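Local coordinates for dihydropteroate synthase (Clostridioides difficile, PDB 6PZ2), which catalyses the joining of a pterin pyrophosphate to p-aminobenzoate to give dihydropteroate, a step of folate synthesis and the target of sulfonamide drugs, at residues Phe31-Leu34 with Asp35-Ile38; Val78-Lys81 with Leu82-Leu86; Arg259-Asp262 with Ala263-Lys267. One frame throughout, in Å; residues are numbered along the deposited sequence.

Interaction 1 of 3, residues Phe31-Leu34 with Asp35-Ile38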
loop_
_atom_site.group_PDB
_atom_site.type_symbol
_atom_site.label_atom_id
_atom_site.label_comp_id
_atom_site.label_asym_id
_atom_site.label_seq_id
_atom_site.Cartn_x
_atom_site.Cartn_y
_atom_site.Cartn_z
ATOM N N PHE A 31 -29.111 25.177 -4.481
ATOM C CA PHE A 31 -28.414 26.366 -3.932
ATOM C C PHE A 31 -27.583 25.983 -2.690
ATOM O O PHE A 31 -26.780 26.788 -2.188
ATOM C CB PHE A 31 -29.426 27.499 -3.681
ATOM C CG PHE A 31 -30.321 27.350 -2.470
ATOM C CD1 PHE A 31 -31.566 26.739 -2.569
ATOM C CD2 PHE A 31 -29.917 27.811 -1.223
ATOM C CE1 PHE A 31 -32.378 26.596 -1.453
ATOM C CE2 PHE A 31 -30.724 27.658 -0.103
ATOM C CZ PHE A 31 -31.954 27.049 -0.220
ATOM N N ASN A 32 -27.754 24.758 -2.183
ATOM C CA ASN A 32 -26.987 24.296 -1.019
ATOM C C ASN A 32 -25.705 23.584 -1.467
ATOM O O ASN A 32 -24.911 23.233 -0.610
ATOM C CB ASN A 32 -27.817 23.389 -0.105
ATOM C CG ASN A 32 -28.586 24.202 0.915
ATOM O OD1 ASN A 32 -29.809 24.314 0.841
ATOM N ND2 ASN A 32 -27.865 24.847 1.818
ATOM N N ASN A 33 -25.483 23.371 -2.767
ATOM C CA ASN A 33 -24.228 22.769 -3.224
ATOM C C ASN A 33 -23.001 23.499 -2.658
ATOM O O ASN A 33 -22.008 22.855 -2.310
ATOM C CB ASN A 33 -24.168 22.724 -4.744
ATOM C CG ASN A 33 -25.194 21.741 -5.252
ATOM O OD1 ASN A 33 -25.786 21.032 -4.446
ATOM N ND2 ASN A 33 -25.410 21.709 -6.553
ATOM N N LEU A 34 -23.057 24.815 -2.526
ATOM C CA LEU A 34 -21.902 25.519 -2.003
ATOM C C LEU A 34 -21.589 25.002 -0.589
ATOM O O LEU A 34 -20.420 24.724 -0.255
ATOM C CB LEU A 34 -22.140 27.034 -2.052
ATOM C CG LEU A 34 -21.146 27.881 -1.249
ATOM C CD1 LEU A 34 -19.725 27.767 -1.789
ATOM C CD2 LEU A 34 -21.565 29.336 -1.247
ATOM N N ASP A 35 -22.609 24.832 0.242
ATOM C CA ASP A 35 -22.403 24.422 1.644
ATOM C C ASP A 35 -21.968 22.951 1.736
ATOM O O ASP A 35 -21.204 22.591 2.635
ATOM C CB ASP A 35 -23.685 24.535 2.462
ATOM C CG ASP A 35 -24.207 25.948 2.657
ATOM O OD1 ASP A 35 -25.428 26.109 2.503
ATOM O OD2 ASP A 35 -23.397 26.854 2.957
ATOM N N ILE A 36 -22.481 22.122 0.819
ATOM C CA ILE A 36 -22.114 20.707 0.694
ATOM C C ILE A 36 -20.623 20.607 0.338
ATOM O O ILE A 36 -19.873 19.884 1.010
ATOM C CB ILE A 36 -23.027 20.012 -0.343
ATOM C CG1 ILE A 36 -24.448 19.796 0.197
ATOM C CG2 ILE A 36 -22.417 18.708 -0.846
ATOM C CD1 ILE A 36 -25.465 19.298 -0.833
ATOM N N ALA A 37 -20.190 21.377 -0.672
ATOM C CA ALA A 37 -18.790 21.400 -1.069
ATOM C C ALA A 37 -17.918 21.781 0.131
ATOM O O ALA A 37 -16.892 21.136 0.359
ATOM C CB ALA A 37 -18.564 22.311 -2.250
ATOM N N ILE A 38 -18.337 22.773 0.903
ATOM C CA ILE A 38 -17.519 23.248 2.040
ATOM C C ILE A 38 -17.476 22.183 3.145
ATOM O O ILE A 38 -16.462 22.048 3.845
ATOM C CB ILE A 38 -18.064 24.595 2.579
ATOM C CG1 ILE A 38 -18.010 25.689 1.511
ATOM C CG2 ILE A 38 -17.346 25.044 3.850
ATOM C CD1 ILE A 38 -16.600 26.061 1.067
#

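Interaction 2 of 3, residues Val78-Lys81 with Leu82-Leu86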
loop_
_atom_site.group_PDB
_atom_site.type_symbol
_atom_site.label_atom_id
_atom_site.label_comp_id
_atom_site.label_asym_id
_atom_site.label_seq_id
_atom_site.Cartn_x
_atom_site.Cartn_y
_atom_site.Cartn_z
ATOM N N VAL A 78 -16.707 29.040 -3.742
ATOM C CA VAL A 78 -16.115 28.006 -2.890
ATOM C C VAL A 78 -14.791 28.505 -2.316
ATOM O O VAL A 78 -14.538 28.274 -1.126
ATOM C CB VAL A 78 -15.928 26.673 -3.637
ATOM C CG1 VAL A 78 -15.297 25.621 -2.746
ATOM C CG2 VAL A 78 -17.237 26.185 -4.234
ATOM N N ILE A 79 -13.974 29.161 -3.146
ATOM C CA ILE A 79 -12.699 29.717 -2.664
ATOM C C ILE A 79 -12.967 30.725 -1.542
ATOM O O ILE A 79 -12.268 30.708 -0.531
ATOM C CB ILE A 79 -11.899 30.371 -3.799
ATOM C CG1 ILE A 79 -11.407 29.342 -4.807
ATOM C CG2 ILE A 79 -10.749 31.194 -3.227
ATOM C CD1 ILE A 79 -10.899 29.964 -6.069
ATOM N N LYS A 80 -13.977 31.579 -1.721
ATOM C CA LYS A 80 -14.234 32.596 -0.700
ATOM C C LYS A 80 -14.586 31.916 0.623
ATOM O O LYS A 80 -13.995 32.279 1.627
ATOM C CB LYS A 80 -15.322 33.602 -1.103
ATOM C CG LYS A 80 -14.764 34.915 -1.633
ATOM C CD LYS A 80 -15.714 36.092 -1.591
ATOM C CE LYS A 80 -15.594 36.966 -0.361
ATOM N NZ LYS A 80 -16.602 36.574 0.654
ATOM N N LYS A 81 -15.498 30.942 0.619
ATOM C CA LYS A 81 -15.866 30.282 1.871
ATOM C C LYS A 81 -14.693 29.482 2.436
ATOM O O LYS A 81 -14.473 29.522 3.646
ATOM C CB LYS A 81 -17.068 29.352 1.729
ATOM C CG LYS A 81 -18.404 30.058 1.812
ATOM C CD LYS A 81 -19.392 29.400 2.730
ATOM C CE LYS A 81 -20.547 30.338 3.007
ATOM N NZ LYS A 81 -21.828 29.601 3.092
ATOM N N LEU A 82 -13.932 28.798 1.591
ATOM C CA LEU A 82 -12.792 28.056 2.113
ATOM C C LEU A 82 -11.847 28.993 2.877
ATOM O O LEU A 82 -11.328 28.649 3.925
ATOM C CB LEU A 82 -12.029 27.407 0.957
ATOM C CG LEU A 82 -12.706 26.208 0.306
ATOM C CD1 LEU A 82 -11.922 25.764 -0.913
ATOM C CD2 LEU A 82 -12.839 25.072 1.296
ATOM N N LYS A 83 -11.560 30.131 2.267
ATOM C CA LYS A 83 -10.586 31.084 2.778
ATOM C C LYS A 83 -11.059 31.672 4.111
ATOM O O LYS A 83 -10.227 31.908 4.970
ATOM C CB LYS A 83 -10.356 32.208 1.764
ATOM C CG LYS A 83 -9.498 31.821 0.566
ATOM C CD LYS A 83 -8.093 31.401 0.944
ATOM C CE LYS A 83 -7.471 32.348 1.949
ATOM N NZ LYS A 83 -6.002 32.394 1.790
ATOM N N GLN A 84 -12.356 31.888 4.300
ATOM C CA GLN A 84 -12.810 32.402 5.586
ATOM C C GLN A 84 -13.109 31.268 6.575
ATOM O O GLN A 84 -12.856 31.487 7.748
ATOM C CB GLN A 84 -13.995 33.362 5.438
ATOM C CG GLN A 84 -15.276 32.746 4.892
ATOM C CD GLN A 84 -16.086 33.696 4.031
ATOM O OE1 GLN A 84 -15.703 34.843 3.789
ATOM N NE2 GLN A 84 -17.220 33.219 3.535
ATOM N N GLU A 85 -13.599 30.092 6.164
ATOM C CA GLU A 85 -14.092 29.098 7.135
ATOM C C GLU A 85 -13.036 28.037 7.468
ATOM O O GLU A 85 -13.285 27.228 8.331
ATOM C CB GLU A 85 -15.360 28.394 6.644
ATOM C CG GLU A 85 -16.515 29.360 6.479
ATOM C CD GLU A 85 -17.916 28.778 6.396
ATOM O OE1 GLU A 85 -18.116 27.626 6.828
ATOM O OE2 GLU A 85 -18.815 29.495 5.901
ATOM N N LEU A 86 -11.887 28.031 6.806
ATOM C CA LEU A 86 -10.995 26.883 6.827
ATOM C C LEU A 86 -9.578 27.409 6.633
ATOM O O LEU A 86 -9.284 28.165 5.733
ATOM C CB LEU A 86 -11.389 25.921 5.701
ATOM C CG LEU A 86 -11.343 24.420 5.993
ATOM C CD1 LEU A 86 -12.033 24.063 7.304
ATOM C CD2 LEU A 86 -11.971 23.635 4.844
#

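Interaction 3 of 3, residues Arg259-Asp262 with Ala263-Lys267. With SO4 (sulfate ion), chain H.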
loop_
_atom_site.group_PDB
_atom_site.type_symbol
_atom_site.label_atom_id
_atom_site.label_comp_id
_atom_site.label_asym_id
_atom_site.label_seq_id
_atom_site.Cartn_x
_atom_site.Cartn_y
_atom_site.Cartn_z
ATOM N N ARG A 259 1.913 7.464 6.176
ATOM C CA ARG A 259 2.702 7.559 7.432
ATOM C C ARG A 259 3.510 6.278 7.658
ATOM O O ARG A 259 4.649 6.350 8.061
ATOM C CB ARG A 259 1.760 7.795 8.609
ATOM C CG ARG A 259 1.208 9.210 8.607
ATOM C CD ARG A 259 0.401 9.496 9.849
ATOM N NE ARG A 259 -0.021 10.878 9.887
ATOM C CZ ARG A 259 -0.910 11.364 10.750
ATOM N NH1 ARG A 259 -1.197 12.655 10.736
ATOM N NH2 ARG A 259 -1.482 10.570 11.642
ATOM N N MET A 260 2.948 5.126 7.277
ATOM C CA MET A 260 3.625 3.872 7.474
ATOM C C MET A 260 4.820 3.849 6.528
ATOM O O MET A 260 5.926 3.540 6.933
ATOM C CB MET A 260 2.693 2.671 7.251
ATOM C CG MET A 260 3.304 1.342 7.694
ATOM S SD MET A 260 3.663 1.337 9.494
ATOM C CE MET A 260 5.216 0.453 9.530
ATOM N N THR A 261 4.605 4.278 5.289
ATOM C CA THR A 261 5.686 4.302 4.334
ATOM C C THR A 261 6.743 5.342 4.735
ATOM O O THR A 261 7.953 5.099 4.611
ATOM C CB THR A 261 5.133 4.569 2.925
ATOM O OG1 THR A 261 3.979 3.759 2.678
ATOM C CG2 THR A 261 6.190 4.332 1.884
ATOM N N ASP A 262 6.294 6.503 5.201
ATOM C CA ASP A 262 7.249 7.551 5.622
ATOM C C ASP A 262 8.146 6.975 6.727
ATOM O O ASP A 262 9.348 7.213 6.720
ATOM C CB ASP A 262 6.575 8.826 6.164
ATOM C CG ASP A 262 5.839 9.666 5.129
ATOM O OD1 ASP A 262 6.125 9.486 3.908
ATOM O OD2 ASP A 262 4.951 10.456 5.548
ATOM N N ALA A 263 7.567 6.226 7.670
ATOM C CA ALA A 263 8.363 5.711 8.820
ATOM C C ALA A 263 9.434 4.729 8.335
ATOM O O ALA A 263 10.507 4.666 8.895
ATOM C CB ALA A 263 7.446 5.073 9.828
ATOM N N ILE A 264 9.199 4.033 7.226
ATOM C CA ILE A 264 10.184 3.081 6.714
ATOM C C ILE A 264 11.270 3.782 5.875
ATOM O O ILE A 264 12.425 3.396 5.955
ATOM C CB ILE A 264 9.462 1.979 5.907
ATOM C CG1 ILE A 264 8.498 1.172 6.780
ATOM C CG2 ILE A 264 10.444 1.072 5.178
ATOM C CD1 ILE A 264 7.517 0.328 5.982
ATOM N N TYR A 265 10.959 4.765 5.032
ATOM C CA TYR A 265 11.964 5.298 4.103
ATOM C C TYR A 265 12.442 6.718 4.417
ATOM O O TYR A 265 13.410 7.146 3.834
ATOM C CB TYR A 265 11.409 5.344 2.682
ATOM C CG TYR A 265 11.156 3.951 2.190
ATOM C CD1 TYR A 265 12.210 3.136 1.815
ATOM C CD2 TYR A 265 9.896 3.402 2.274
ATOM C CE1 TYR A 265 12.004 1.818 1.441
ATOM C CE2 TYR A 265 9.678 2.083 1.923
ATOM C CZ TYR A 265 10.730 1.289 1.504
ATOM O OH TYR A 265 10.497 0.010 1.105
ATOM N N ARG A 266 11.733 7.507 5.191
ATOM C CA ARG A 266 12.145 8.901 5.359
ATOM C C ARG A 266 12.947 8.958 6.659
ATOM O O ARG A 266 12.622 8.226 7.590
ATOM C CB ARG A 266 10.940 9.849 5.368
ATOM C CG ARG A 266 10.325 10.062 3.991
ATOM C CD ARG A 266 9.240 11.119 3.996
ATOM N NE ARG A 266 8.308 10.982 2.880
ATOM C CZ ARG A 266 8.498 11.536 1.692
ATOM N NH1 ARG A 266 7.511 11.602 0.799
ATOM N NH2 ARG A 266 9.700 12.024 1.439
ATOM N N LYS A 267 13.950 9.824 6.706
ATOM C CA LYS A 267 15.046 9.676 7.665
ATOM C C LYS A 267 14.641 10.376 8.972
ATOM O O LYS A 267 13.654 10.004 9.630
ATOM C CB LYS A 267 16.360 10.210 7.069
ATOM C CG LYS A 267 16.467 10.271 5.544
ATOM C CD LYS A 267 17.311 9.180 4.904
ATOM C CE LYS A 267 16.584 7.863 4.739
ATOM N NZ LYS A 267 16.638 7.043 5.976
ATOM O OXT LYS A 267 15.280 11.338 9.411
HETATM S S SO4 H . -3.150 13.008 14.113
HETATM O O1 SO4 H . -2.201 14.060 13.665
HETATM O O2 SO4 H . -4.210 12.732 13.092
HETATM O O3 SO4 H . -2.322 11.806 14.363
HETATM O O4 SO4 H . -3.802 13.410 15.391
#

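Interaction 1 of 3, residues Phe31-Leu34 with Asp35-Ile38
The carbonyl oxygen of N32 receives two backbone N-H groups at the start of a helix. The N-H of I36 gives it a nearly straight bond, I36 N to N32 O 3.0 Å, while D35 N, although as near, meets it at a poor angle and adds only a weak i to i+3 bond. One turn is thus gathered round a single acceptor. The i to i+4 pattern that opens with I36 N and N32 O continues with A37 N to N33 O at 2.9 Å, with an N-H...O angle of 171°, and with I38 N to L34 O.

The amide nitrogen of N32, ND2, comes within 2.8 Å of D35 OD1, yet its N-H is aimed off the oxygen and the bond is weak; the amide and carboxylate planes are turned 42° from each other. The amide oxygen, N32 OD1, lies over one face of the F31 ring, toward its rim. D35 has its CG beside its own backbone N (chi1 -66°), which carries the carboxylate back toward N32, and its second oxygen, OD2, forms a salt bridge with K81. The side chain of N33 runs alongside that of I36, pointing the same way, with N33 OD1 4.0 Å from I36 CD1; its amide nitrogen is bonded to the carbonyl oxygen of D27. One turn on, L34 CD1 stands 4.3 Å from I38 CG1, a loose apolar touch.

This is the opening turn of helix 33-46, which links parallel strands 13-19 and 51-55 in a beta-alpha-beta unit of the TIM-barrel fold. L34 packs on V78, and I38 on K81, L82 and E85, all of the next helix, 68-85, while A37 touches V20, just beyond strand 13-19.

Interaction 2 of 3, residues Val78-Lys81 with Leu82-Leu86
K81 and E85, one turn apart on the same helix, run side by side in the same direction, and it is the aliphatic part of the lysine that touches. E85 OE2 lies 3.2 Å from K81 CD and 3.5 Å from K81 CE, whereas K81 NZ stays 4.1 Å away, too far for a salt bridge between the two. Each charge is answered elsewhere, that of K81 by D35 and that of E85, through OE1, by K42 NZ, so both salt bridges reach across to helix 33-46. The backbone bond from E85 N to K81 O spans 2.7 Å.

Helix 68-85 follows strand 51-55 and leads into strand 90-93, a beta-alpha-beta unit of the TIM barrel, and L82 marks its inward side. With CG beside its backbone N (chi1 -73°), L82 turns CD1 back over the preceding turn, 3.8 Å from V78 CG1, and the two side chains point together into the fold. L82 also packs on A41 and I90, V78 on L54. The carbonyl oxygen of V78 holds the backbone N of L82 at 2.8 Å.

Q84 NE2 lies 3.6 Å from K81 CA, and the glutamine chain crosses that of K81 at a slant. Two torsions together fold the amide back along the helix: CG stands between the backbone N and the carbonyl carbon (chi1 64°), and the chain bends again at chi2 (-146°). Q84 CG thereby passes near the carbonyl oxygens of both K80 and K81. K83 CG rests 4.0 Å from I79 CG2, the two side chains lying side by side; K83 also touches I90, and I79 packs on L54, L106 and V108.

Interaction 3 of 3, residues Arg259-Asp262 with Ala263-Lys267
D262 and R266 lie side by side and point the same way, forming an i to i+4 salt bridge at the C-terminal end of helix 251-265, the last helix of the TIM-barrel fold. Their flat groups are not coplanar: carboxylate and guanidinium planes stand 62° apart. R266 NE delivers its hydrogen to D262 OD1 at 2.8 Å, with an N-H...O angle of 160°. The oxygen sits at the guanidinium edge, nearly in its plane, whereas the donor stands well above the carboxylate plane. The extended run of R266 from CG to NE makes this approach possible, and its CD passes 3.5 Å from D262 OD1. T12 OG1 is hydrogen-bonded to that same oxygen and also to R266 NH1, so one hydroxyl ties both partners together.

T261 and Y265 meet at a slant. With T261 CG2 anti to the backbone N and OG1 turned to the carbonyl oxygen of A257, the methyl is left to touch the ring, 3.8 Å from Y265 CD2. CG2 of the preceding residue, I264, lies over one face of that ring, toward its rim. M260 CE comes within 4.2 Å of I264 CD1.

M260, I264 and Y265 also pack on the second subunit: M260 on G230 of that chain, I264 and Y265 on its L237, and the carbonyl oxygen of I264 accepts a hydrogen bond from its R194. R259 instead extends away from the turn to a sulfate, probably from the crystallisation liquor. Its guanidinium offers both terminal nitrogens: the bond from NH2 to sulfate O3 spans 3.1 Å, and the one from NH1 to sulfate O1, at 3.4 Å, is weak.

The three contacts show how one helical pattern is fitted to its place in the barrel. Interactions 1 and 2, at a helix start and a helix end, are joined to each other by one salt bridge and apolar packing between successive helices. Both are partly buried: A37, I38, V78, I79 and L82 lie in the core, as does the amide of N33, bonded to D27, while D35, K80, K83 and Q84 are exposed. Interaction 3, whose centre is about 37 Å from that of interaction 1 and about 32 Å from that of interaction 2, closes helix 251-265. There an ion pair lies within the turn itself, and the second subunit covers part of the contact.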